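Local structure of glycerol dehydratase (Clostridium butyricum, 1R9D) at residues 598-606 against 669-678; 701-709 against 779-787. The protein is a B12-independent glycerol dehydratase, a lyase of the glycyl radical enzyme family that probably removes water from glycerol by radical chemistry. All blocks are in the same frame, centred on the assembly; numbering follows the deposited sequence.

From the N terminus, the first partner is 598-606, the connection between helices 590-597 and 607-624. Interaction 1 brings 669-678 back onto it, closing a loop of 62 residues that includes helices 607-624 and 644-650. The chain then runs through helix 680-687 to edge strand 702-705. Interaction 2 closes a second loop, of 69 residues, when the C-terminal tail after helix 773-781 returns to that strand. The two loops follow one another without nesting or crossing, yet the contacts touch: Asp676 of interaction 1 probably hydrogen-bonds Thr783 and His785 of interaction 2, tying the inter-helix loops to the chain end and sheet edge.

Interaction 1. Residues 598-606 against 669-678; sequences NAPKFGNDI and VSPSRGCDVS
The Phe602 ring points its edge at the backbone of Val669: CE2 sits 3.3 Å from Val669 O, which lies in the ring plane. Pro671 comes to the same ring obliquely, and outside the two segments Ala613 of helix 607-624 and Val687 of helix 680-687 also pack on it. With chi1 at 177°, Phe602 turns CG away from its backbone N, which brings the ring across to Val669. The second flat group is the Asn604 amide, gripped at its rim. Its ND2 donates nearly within the amide plane to two carbonyls, Cys675 O across the contact at 2.8 Å and Lys601 O of its own loop at 3.1 Å. Its OD1 takes two donors: Val677 N lies in the carbonyl plane on a lone pair, 3.1 Å from OD1, while Ser678 OG approaches OD1 to 2.8 Å from a tilted position. Four bonds therefore fix the rotation of this amide. Between the two groups, Gly603 lies close against the proline, with its CA 3.7 Å from Pro671 CG. Lys601 lays its aliphatic CG and CD alongside Cys675 SG, then bends away so that NZ bonds to Ala599 O and, outside the segments, Leu596 O. Two waters extend the seam, one from Phe602 O to Ser672 N and the other from Gly603 O to Ser678 N. This loop-to-loop packing joins the pyruvate formate lyase-like and glycine radical family regions. The direct hydrogen bonds all centre on one neutral amide, which binds a backbone C=O, a backbone N-H and a serine hydroxyl, so the register of the loops is set without a salt bridge between them. Val669 O is buried without a hydrogen-bond partner, and the slightly positive edge of Phe602 may offset part of that cost.

Interaction 2. Residues 701-709 against 779-787; sequences FNQKFHPSA and IIARTEHVM
Lys704 and Phe705 take the C-terminal tail alongside the outer strand of a five-stranded mixed sheet, probably part of the alpha/beta barrel characteristic of glycyl radical enzymes. A single parallel bridge joins Phe705 and His785: His785 N gives a nearly straight bond to Lys704 O at 2.8 Å, and His706 N returns one to His785 O. Starting at its root, the Lys704 side chain first sets CB against Thr783 O. CG stands anti to the backbone N and the chain runs extended through CD; a turn at chi3 (67°) then carries CE to within 3.2 Å of Arg782 O. At the tip, NZ bonds to Arg782 O at 2.9 Å, from above that carbonyl plane, and to Ile779 O at 3.0 Å, within its plane. Ile779 O also accepts from Arg782 N. The ammonium thus sits at the C-terminal end of helix 773-781, where the helix dipole would be expected to suit a positive charge. Arg782 turns one guanidinium face to Asn702 ND2; beyond the segments Arg782 NH2 bonds to Val761 O, two residues before Gly763, the predicted radical site, while Asn702 ND2 bonds to Asp667. Next to the bridge, the Glu784 carboxylate meets the His706 ring at its edge, the two planes 73° apart, with OE2 3.3 Å from His706 CD2. At the chain end Met787 makes a Met-aromatic contact with Phe705, its SD oblique to the ring and 3.8 Å from Phe705 CE2.

Interaction 1. Residues 598-606 against 669-678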
loop_
_atom_site.group_PDB
_atom_site.type_symbol
_atom_site.label_atom_id
_atom_site.label_comp_id
_atom_site.label_asym_id
_atom_site.label_seq_id
_atom_site.Cartn_x
_atom_site.Cartn_y
_atom_site.Cartn_z
ATOM N N ASN A 598 -32.702 -36.615 -28.148
ATOM C CA ASN A 598 -32.762 -36.800 -29.592
ATOM C C ASN A 598 -32.685 -35.508 -30.398
ATOM O O ASN A 598 -32.666 -35.543 -31.628
ATOM C CB ASN A 598 -34.014 -37.597 -29.978
ATOM C CG ASN A 598 -33.944 -39.052 -29.522
ATOM O OD1 ASN A 598 -32.867 -39.647 -29.472
ATOM N ND2 ASN A 598 -35.098 -39.634 -29.207
ATOM N N ALA A 599 -32.641 -34.369 -29.710
ATOM C CA ALA A 599 -32.518 -33.083 -30.393
ATOM C C ALA A 599 -31.101 -33.060 -30.981
ATOM O O ALA A 599 -30.234 -33.808 -30.525
ATOM C CB ALA A 599 -32.706 -31.939 -29.401
ATOM N N PRO A 600 -30.845 -32.210 -31.993
ATOM C CA PRO A 600 -29.512 -32.131 -32.619
ATOM C C PRO A 600 -28.389 -31.868 -31.606
ATOM O O PRO A 600 -28.529 -31.012 -30.739
ATOM C CB PRO A 600 -29.657 -30.975 -33.612
ATOM C CG PRO A 600 -31.123 -30.961 -33.925
ATOM C CD PRO A 600 -31.755 -31.212 -32.579
ATOM N N LYS A 601 -27.278 -32.590 -31.738
ATOM C CA LYS A 601 -26.146 -32.440 -30.822
ATOM C C LYS A 601 -24.879 -31.871 -31.466
ATOM O O LYS A 601 -24.550 -32.172 -32.614
ATOM C CB LYS A 601 -25.818 -33.794 -30.174
ATOM C CG LYS A 601 -26.919 -34.348 -29.272
ATOM C CD LYS A 601 -27.037 -33.559 -27.975
ATOM C CE LYS A 601 -28.187 -34.057 -27.095
ATOM N NZ LYS A 601 -29.529 -33.651 -27.622
ATOM N N PHE A 602 -24.173 -31.048 -30.697
ATOM C CA PHE A 602 -22.926 -30.422 -31.122
ATOM C C PHE A 602 -21.876 -31.488 -31.444
ATOM O O PHE A 602 -21.746 -32.480 -30.725
ATOM C CB PHE A 602 -22.434 -29.518 -29.983
ATOM C CG PHE A 602 -21.117 -28.845 -30.243
ATOM C CD1 PHE A 602 -20.995 -27.877 -31.237
ATOM C CD2 PHE A 602 -20.007 -29.138 -29.447
ATOM C CE1 PHE A 602 -19.791 -27.204 -31.434
ATOM C CE2 PHE A 602 -18.792 -28.468 -29.636
ATOM C CZ PHE A 602 -18.687 -27.499 -30.633
ATOM N N GLY A 603 -21.128 -31.290 -32.527
ATOM C CA GLY A 603 -20.095 -32.248 -32.885
ATOM C C GLY A 603 -20.413 -33.156 -34.057
ATOM O O GLY A 603 -19.685 -34.118 -34.307
ATOM N N ASN A 604 -21.491 -32.854 -34.777
ATOM C CA ASN A 604 -21.908 -33.650 -35.933
ATOM C C ASN A 604 -22.013 -32.808 -37.202
ATOM O O ASN A 604 -22.615 -33.229 -38.197
ATOM C CB ASN A 604 -23.256 -34.310 -35.643
ATOM C CG ASN A 604 -23.160 -35.349 -34.549
ATOM O OD1 ASN A 604 -22.630 -36.440 -34.762
ATOM N ND2 ASN A 604 -23.654 -35.010 -33.364
ATOM N N ASP A 605 -21.423 -31.619 -37.154
ATOM C CA ASP A 605 -21.424 -30.685 -38.277
ATOM C C ASP A 605 -22.835 -30.236 -38.665
ATOM O O ASP A 605 -23.126 -30.021 -39.843
ATOM C CB ASP A 605 -20.716 -31.313 -39.488
ATOM C CG ASP A 605 -20.162 -30.269 -40.455
ATOM O OD1 ASP A 605 -20.281 -29.055 -40.175
ATOM O OD2 ASP A 605 -19.594 -30.669 -41.499
ATOM N N ILE A 606 -23.707 -30.101 -37.669
ATOM C CA ILE A 606 -25.086 -29.650 -37.882
ATOM C C ILE A 606 -25.121 -28.174 -37.494
ATOM O O ILE A 606 -25.020 -27.844 -36.311
ATOM C CB ILE A 606 -26.086 -30.404 -36.971
ATOM C CG1 ILE A 606 -26.058 -31.904 -37.268
ATOM C CG2 ILE A 606 -27.495 -29.853 -37.173
ATOM C CD1 ILE A 606 -26.958 -32.715 -36.345
ATOM N N VAL A 669 -13.955 -27.343 -25.388
ATOM C CA VAL A 669 -14.924 -27.124 -26.455
ATOM C C VAL A 669 -15.232 -28.440 -27.170
ATOM O O VAL A 669 -15.768 -28.448 -28.277
ATOM C CB VAL A 669 -14.410 -26.082 -27.480
ATOM C CG1 VAL A 669 -14.287 -24.724 -26.799
ATOM C CG2 VAL A 669 -13.061 -26.522 -28.059
ATOM N N SER A 670 -14.887 -29.555 -26.525
ATOM C CA SER A 670 -15.120 -30.882 -27.094
ATOM C C SER A 670 -16.597 -31.266 -26.994
ATOM O O SER A 670 -17.285 -30.868 -26.060
ATOM C CB SER A 670 -14.305 -31.942 -26.335
ATOM O OG SER A 670 -12.960 -31.545 -26.144
ATOM N N PRO A 671 -17.101 -32.049 -27.962
ATOM C CA PRO A 671 -18.505 -32.473 -27.933
ATOM C C PRO A 671 -18.754 -33.317 -26.678
ATOM O O PRO A 671 -17.814 -33.900 -26.130
ATOM C CB PRO A 671 -18.639 -33.305 -29.208
ATOM C CG PRO A 671 -17.666 -32.646 -30.142
ATOM C CD PRO A 671 -16.465 -32.408 -29.242
ATOM N N SER A 672 -20.002 -33.373 -26.216
ATOM C CA SER A 672 -20.341 -34.170 -25.035
ATOM C C SER A 672 -20.153 -35.650 -25.351
ATOM O O SER A 672 -20.254 -36.059 -26.502
ATOM C CB SER A 672 -21.793 -33.926 -24.608
ATOM O OG SER A 672 -21.975 -32.610 -24.117
ATOM N N ARG A 673 -19.899 -36.449 -24.322
ATOM C CA ARG A 673 -19.674 -37.882 -24.502
ATOM C C ARG A 673 -20.771 -38.574 -25.302
ATOM O O ARG A 673 -21.958 -38.378 -25.042
ATOM C CB ARG A 673 -19.537 -38.573 -23.142
ATOM C CG ARG A 673 -20.772 -38.471 -22.273
ATOM C CD ARG A 673 -20.645 -39.328 -21.024
ATOM N NE ARG A 673 -19.615 -38.835 -20.111
ATOM C CZ ARG A 673 -19.433 -39.301 -18.880
ATOM N NH1 ARG A 673 -20.208 -40.273 -18.419
ATOM N NH2 ARG A 673 -18.488 -38.784 -18.106
ATOM N N GLY A 674 -20.348 -39.381 -26.273
ATOM C CA GLY A 674 -21.270 -40.133 -27.109
ATOM C C GLY A 674 -22.156 -39.334 -28.046
ATOM O O GLY A 674 -22.975 -39.912 -28.765
ATOM N N CYS A 675 -21.999 -38.012 -28.055
ATOM C CA CYS A 675 -22.819 -37.165 -28.914
ATOM C C CYS A 675 -22.282 -37.016 -30.327
ATOM O O CYS A 675 -23.050 -36.789 -31.263
ATOM C CB CYS A 675 -22.996 -35.788 -28.278
ATOM S SG CYS A 675 -24.119 -35.815 -26.868
ATOM N N ASP A 676 -20.966 -37.137 -30.478
ATOM C CA ASP A 676 -20.339 -37.029 -31.786
ATOM C C ASP A 676 -20.282 -38.414 -32.425
ATOM O O ASP A 676 -19.344 -39.182 -32.214
ATOM C CB ASP A 676 -18.939 -36.388 -31.667
ATOM C CG ASP A 676 -18.120 -36.932 -30.496
ATOM O OD1 ASP A 676 -18.703 -37.395 -29.489
ATOM O OD2 ASP A 676 -16.873 -36.865 -30.574
ATOM N N VAL A 677 -21.311 -38.719 -33.211
ATOM C CA VAL A 677 -21.443 -40.013 -33.867
ATOM C C VAL A 677 -21.262 -39.959 -35.382
ATOM O O VAL A 677 -21.690 -40.870 -36.100
ATOM C CB VAL A 677 -22.830 -40.612 -33.570
ATOM C CG1 VAL A 677 -23.001 -40.799 -32.069
ATOM C CG2 VAL A 677 -23.923 -39.684 -34.107
ATOM N N SER A 678 -20.617 -38.907 -35.871
ATOM C CA SER A 678 -20.415 -38.758 -37.305
ATOM C C SER A 678 -18.949 -38.777 -37.728
ATOM O O SER A 678 -18.616 -38.389 -38.847
ATOM C CB SER A 678 -21.076 -37.458 -37.779
ATOM O OG SER A 678 -22.424 -37.392 -37.338
HETATM O O HOH W 1 -22.171 -32.366 -27.727
HETATM O O HOH W 2 -19.006 -36.870 -34.964
#

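Interaction 2. Residues 701-709 against 779-787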
loop_
_atom_site.group_PDB
_atom_site.type_symbol
_atom_site.label_atom_id
_atom_site.label_comp_id
_atom_site.label_asym_id
_atom_site.label_seq_id
_atom_site.Cartn_x
_atom_site.Cartn_y
_atom_site.Cartn_z
ATOM N N PHE A 701 -9.505 -28.572 -27.066
ATOM C CA PHE A 701 -10.244 -29.601 -27.789
ATOM C C PHE A 701 -9.599 -30.983 -27.619
ATOM O O PHE A 701 -8.466 -31.199 -28.038
ATOM C CB PHE A 701 -10.320 -29.192 -29.268
ATOM C CG PHE A 701 -11.078 -30.154 -30.147
ATOM C CD1 PHE A 701 -12.084 -30.965 -29.628
ATOM C CD2 PHE A 701 -10.808 -30.213 -31.511
ATOM C CE1 PHE A 701 -12.813 -31.825 -30.460
ATOM C CE2 PHE A 701 -11.535 -31.069 -32.355
ATOM C CZ PHE A 701 -12.535 -31.872 -31.825
ATOM N N ASN A 702 -10.330 -31.902 -26.987
ATOM C CA ASN A 702 -9.857 -33.271 -26.751
ATOM C C ASN A 702 -10.495 -34.262 -27.714
ATOM O O ASN A 702 -11.699 -34.199 -27.965
ATOM C CB ASN A 702 -10.245 -33.765 -25.351
ATOM C CG ASN A 702 -9.189 -33.505 -24.297
ATOM O OD1 ASN A 702 -7.992 -33.675 -24.533
ATOM N ND2 ASN A 702 -9.640 -33.127 -23.105
ATOM N N GLN A 703 -9.687 -35.177 -28.234
ATOM C CA GLN A 703 -10.183 -36.251 -29.083
ATOM C C GLN A 703 -9.456 -37.520 -28.644
ATOM O O GLN A 703 -8.288 -37.471 -28.246
ATOM C CB GLN A 703 -9.973 -35.956 -30.573
ATOM C CG GLN A 703 -11.148 -35.167 -31.167
ATOM C CD GLN A 703 -11.255 -35.281 -32.680
ATOM O OE1 GLN A 703 -12.338 -35.129 -33.252
ATOM N NE2 GLN A 703 -10.138 -35.537 -33.333
ATOM N N LYS A 704 -10.168 -38.643 -28.668
ATOM C CA LYS A 704 -9.605 -39.921 -28.252
ATOM C C LYS A 704 -9.741 -40.939 -29.371
ATOM O O LYS A 704 -10.830 -41.138 -29.908
ATOM C CB LYS A 704 -10.324 -40.430 -26.997
ATOM C CG LYS A 704 -9.770 -41.745 -26.458
ATOM C CD LYS A 704 -10.375 -42.107 -25.108
ATOM C CE LYS A 704 -11.854 -42.421 -25.215
ATOM N NZ LYS A 704 -12.426 -42.865 -23.912
ATOM N N PHE A 705 -8.632 -41.583 -29.717
ATOM C CA PHE A 705 -8.638 -42.574 -30.786
ATOM C C PHE A 705 -8.318 -43.990 -30.350
ATOM O O PHE A 705 -7.529 -44.215 -29.427
ATOM C CB PHE A 705 -7.635 -42.196 -31.879
ATOM C CG PHE A 705 -8.135 -41.151 -32.825
ATOM C CD1 PHE A 705 -7.836 -39.810 -32.627
ATOM C CD2 PHE A 705 -8.936 -41.510 -33.905
ATOM C CE1 PHE A 705 -8.330 -38.832 -33.495
ATOM C CE2 PHE A 705 -9.435 -40.546 -34.773
ATOM C CZ PHE A 705 -9.131 -39.202 -34.569
ATOM N N HIS A 706 -8.938 -44.948 -31.030
ATOM C CA HIS A 706 -8.661 -46.346 -30.767
ATOM C C HIS A 706 -7.269 -46.492 -31.377
ATOM O O HIS A 706 -6.988 -45.920 -32.427
ATOM C CB HIS A 706 -9.682 -47.228 -31.496
ATOM C CG HIS A 706 -9.471 -48.694 -31.292
ATOM N ND1 HIS A 706 -8.595 -49.431 -32.056
ATOM C CD2 HIS A 706 -10.001 -49.555 -30.391
ATOM C CE1 HIS A 706 -8.592 -50.684 -31.636
ATOM N NE2 HIS A 706 -9.437 -50.786 -30.625
ATOM N N PRO A 707 -6.370 -47.236 -30.721
ATOM C CA PRO A 707 -5.008 -47.420 -31.238
ATOM C C PRO A 707 -4.865 -47.813 -32.711
ATOM O O PRO A 707 -3.888 -47.444 -33.363
ATOM C CB PRO A 707 -4.429 -48.468 -30.291
ATOM C CG PRO A 707 -5.067 -48.097 -28.994
ATOM C CD PRO A 707 -6.513 -47.864 -29.395
ATOM N N SER A 708 -5.831 -48.555 -33.241
ATOM C CA SER A 708 -5.768 -48.979 -34.634
ATOM C C SER A 708 -5.759 -47.804 -35.616
ATOM O O SER A 708 -5.214 -47.910 -36.713
ATOM C CB SER A 708 -6.945 -49.906 -34.957
ATOM O OG SER A 708 -8.186 -49.235 -34.802
ATOM N N ALA A 709 -6.347 -46.681 -35.217
ATOM C CA ALA A 709 -6.405 -45.507 -36.086
ATOM C C ALA A 709 -5.041 -44.881 -36.383
ATOM O O ALA A 709 -4.876 -44.206 -37.397
ATOM C CB ALA A 709 -7.336 -44.458 -35.480
ATOM N N ILE A 779 -12.775 -39.789 -18.221
ATOM C CA ILE A 779 -11.878 -40.015 -19.353
ATOM C C ILE A 779 -12.234 -41.299 -20.101
ATOM O O ILE A 779 -12.234 -41.335 -21.331
ATOM C CB ILE A 779 -10.404 -40.080 -18.891
ATOM C CG1 ILE A 779 -9.975 -38.704 -18.367
ATOM C CG2 ILE A 779 -9.508 -40.531 -20.037
ATOM C CD1 ILE A 779 -8.588 -38.681 -17.730
ATOM N N ILE A 780 -12.537 -42.352 -19.356
ATOM C CA ILE A 780 -12.902 -43.624 -19.974
ATOM C C ILE A 780 -14.206 -43.486 -20.771
ATOM O O ILE A 780 -14.377 -44.128 -21.812
ATOM C CB ILE A 780 -13.068 -44.726 -18.889
ATOM C CG1 ILE A 780 -11.703 -45.042 -18.270
ATOM C CG2 ILE A 780 -13.678 -45.981 -19.492
ATOM C CD1 ILE A 780 -11.774 -45.908 -17.019
ATOM N N ALA A 781 -15.110 -42.636 -20.289
ATOM C CA ALA A 781 -16.408 -42.439 -20.934
ATOM C C ALA A 781 -16.388 -41.572 -22.191
ATOM O O ALA A 781 -17.384 -41.499 -22.915
ATOM C CB ALA A 781 -17.402 -41.868 -19.929
ATOM N N ARG A 782 -15.263 -40.922 -22.458
ATOM C CA ARG A 782 -15.162 -40.077 -23.640
ATOM C C ARG A 782 -15.348 -40.883 -24.917
ATOM O O ARG A 782 -15.031 -42.072 -24.973
ATOM C CB ARG A 782 -13.805 -39.381 -23.675
ATOM C CG ARG A 782 -13.649 -38.333 -22.597
ATOM C CD ARG A 782 -12.237 -37.783 -22.572
ATOM N NE ARG A 782 -12.065 -36.834 -21.477
ATOM C CZ ARG A 782 -10.906 -36.267 -21.158
ATOM N NH1 ARG A 782 -9.814 -36.555 -21.853
ATOM N NH2 ARG A 782 -10.845 -35.414 -20.143
ATOM N N THR A 783 -15.866 -40.221 -25.947
ATOM C CA THR A 783 -16.080 -40.869 -27.233
ATOM C C THR A 783 -14.762 -41.393 -27.789
ATOM O O THR A 783 -13.740 -40.712 -27.730
ATOM C CB THR A 783 -16.658 -39.885 -28.265
ATOM O OG1 THR A 783 -17.867 -39.309 -27.761
ATOM C CG2 THR A 783 -16.938 -40.607 -29.579
ATOM N N GLU A 784 -14.786 -42.608 -28.326
ATOM C CA GLU A 784 -13.594 -43.193 -28.921
ATOM C C GLU A 784 -13.801 -43.199 -30.429
ATOM O O GLU A 784 -14.741 -43.816 -30.922
ATOM C CB GLU A 784 -13.381 -44.622 -28.424
ATOM C CG GLU A 784 -12.293 -45.369 -29.182
ATOM C CD GLU A 784 -12.116 -46.799 -28.704
ATOM O OE1 GLU A 784 -11.507 -47.000 -27.630
ATOM O OE2 GLU A 784 -12.596 -47.722 -29.397
ATOM N N HIS A 785 -12.922 -42.515 -31.155
ATOM C CA HIS A 785 -13.026 -42.428 -32.610
ATOM C C HIS A 785 -12.097 -43.356 -33.376
ATOM O O HIS A 785 -11.143 -43.912 -32.834
ATOM C CB HIS A 785 -12.717 -41.000 -33.080
ATOM C CG HIS A 785 -13.781 -40.000 -32.755
ATOM N ND1 HIS A 785 -14.989 -39.959 -33.414
ATOM C CD2 HIS A 785 -13.811 -38.993 -31.850
ATOM C CE1 HIS A 785 -15.718 -38.968 -32.931
ATOM N NE2 HIS A 785 -15.025 -38.366 -31.981
ATOM N N VAL A 786 -12.414 -43.513 -34.656
ATOM C CA VAL A 786 -11.610 -44.272 -35.598
ATOM C C VAL A 786 -11.456 -43.229 -36.693
ATOM O O VAL A 786 -12.249 -42.290 -36.759
ATOM C CB VAL A 786 -12.327 -45.533 -36.133
ATOM C CG1 VAL A 786 -12.310 -46.618 -35.062
ATOM C CG2 VAL A 786 -13.752 -45.203 -36.540
ATOM N N MET A 787 -10.445 -43.369 -37.535
ATOM C CA MET A 787 -10.195 -42.382 -38.576
ATOM C C MET A 787 -11.223 -42.439 -39.707
ATOM O O MET A 787 -11.929 -41.456 -39.969
ATOM C CB MET A 787 -8.776 -42.577 -39.120
ATOM C CG MET A 787 -8.068 -41.297 -39.534
ATOM S SD MET A 787 -7.817 -40.106 -38.194
ATOM C CE MET A 787 -6.193 -40.571 -37.575
HETATM O O HOH W 3 -12.906 -38.231 -28.456
#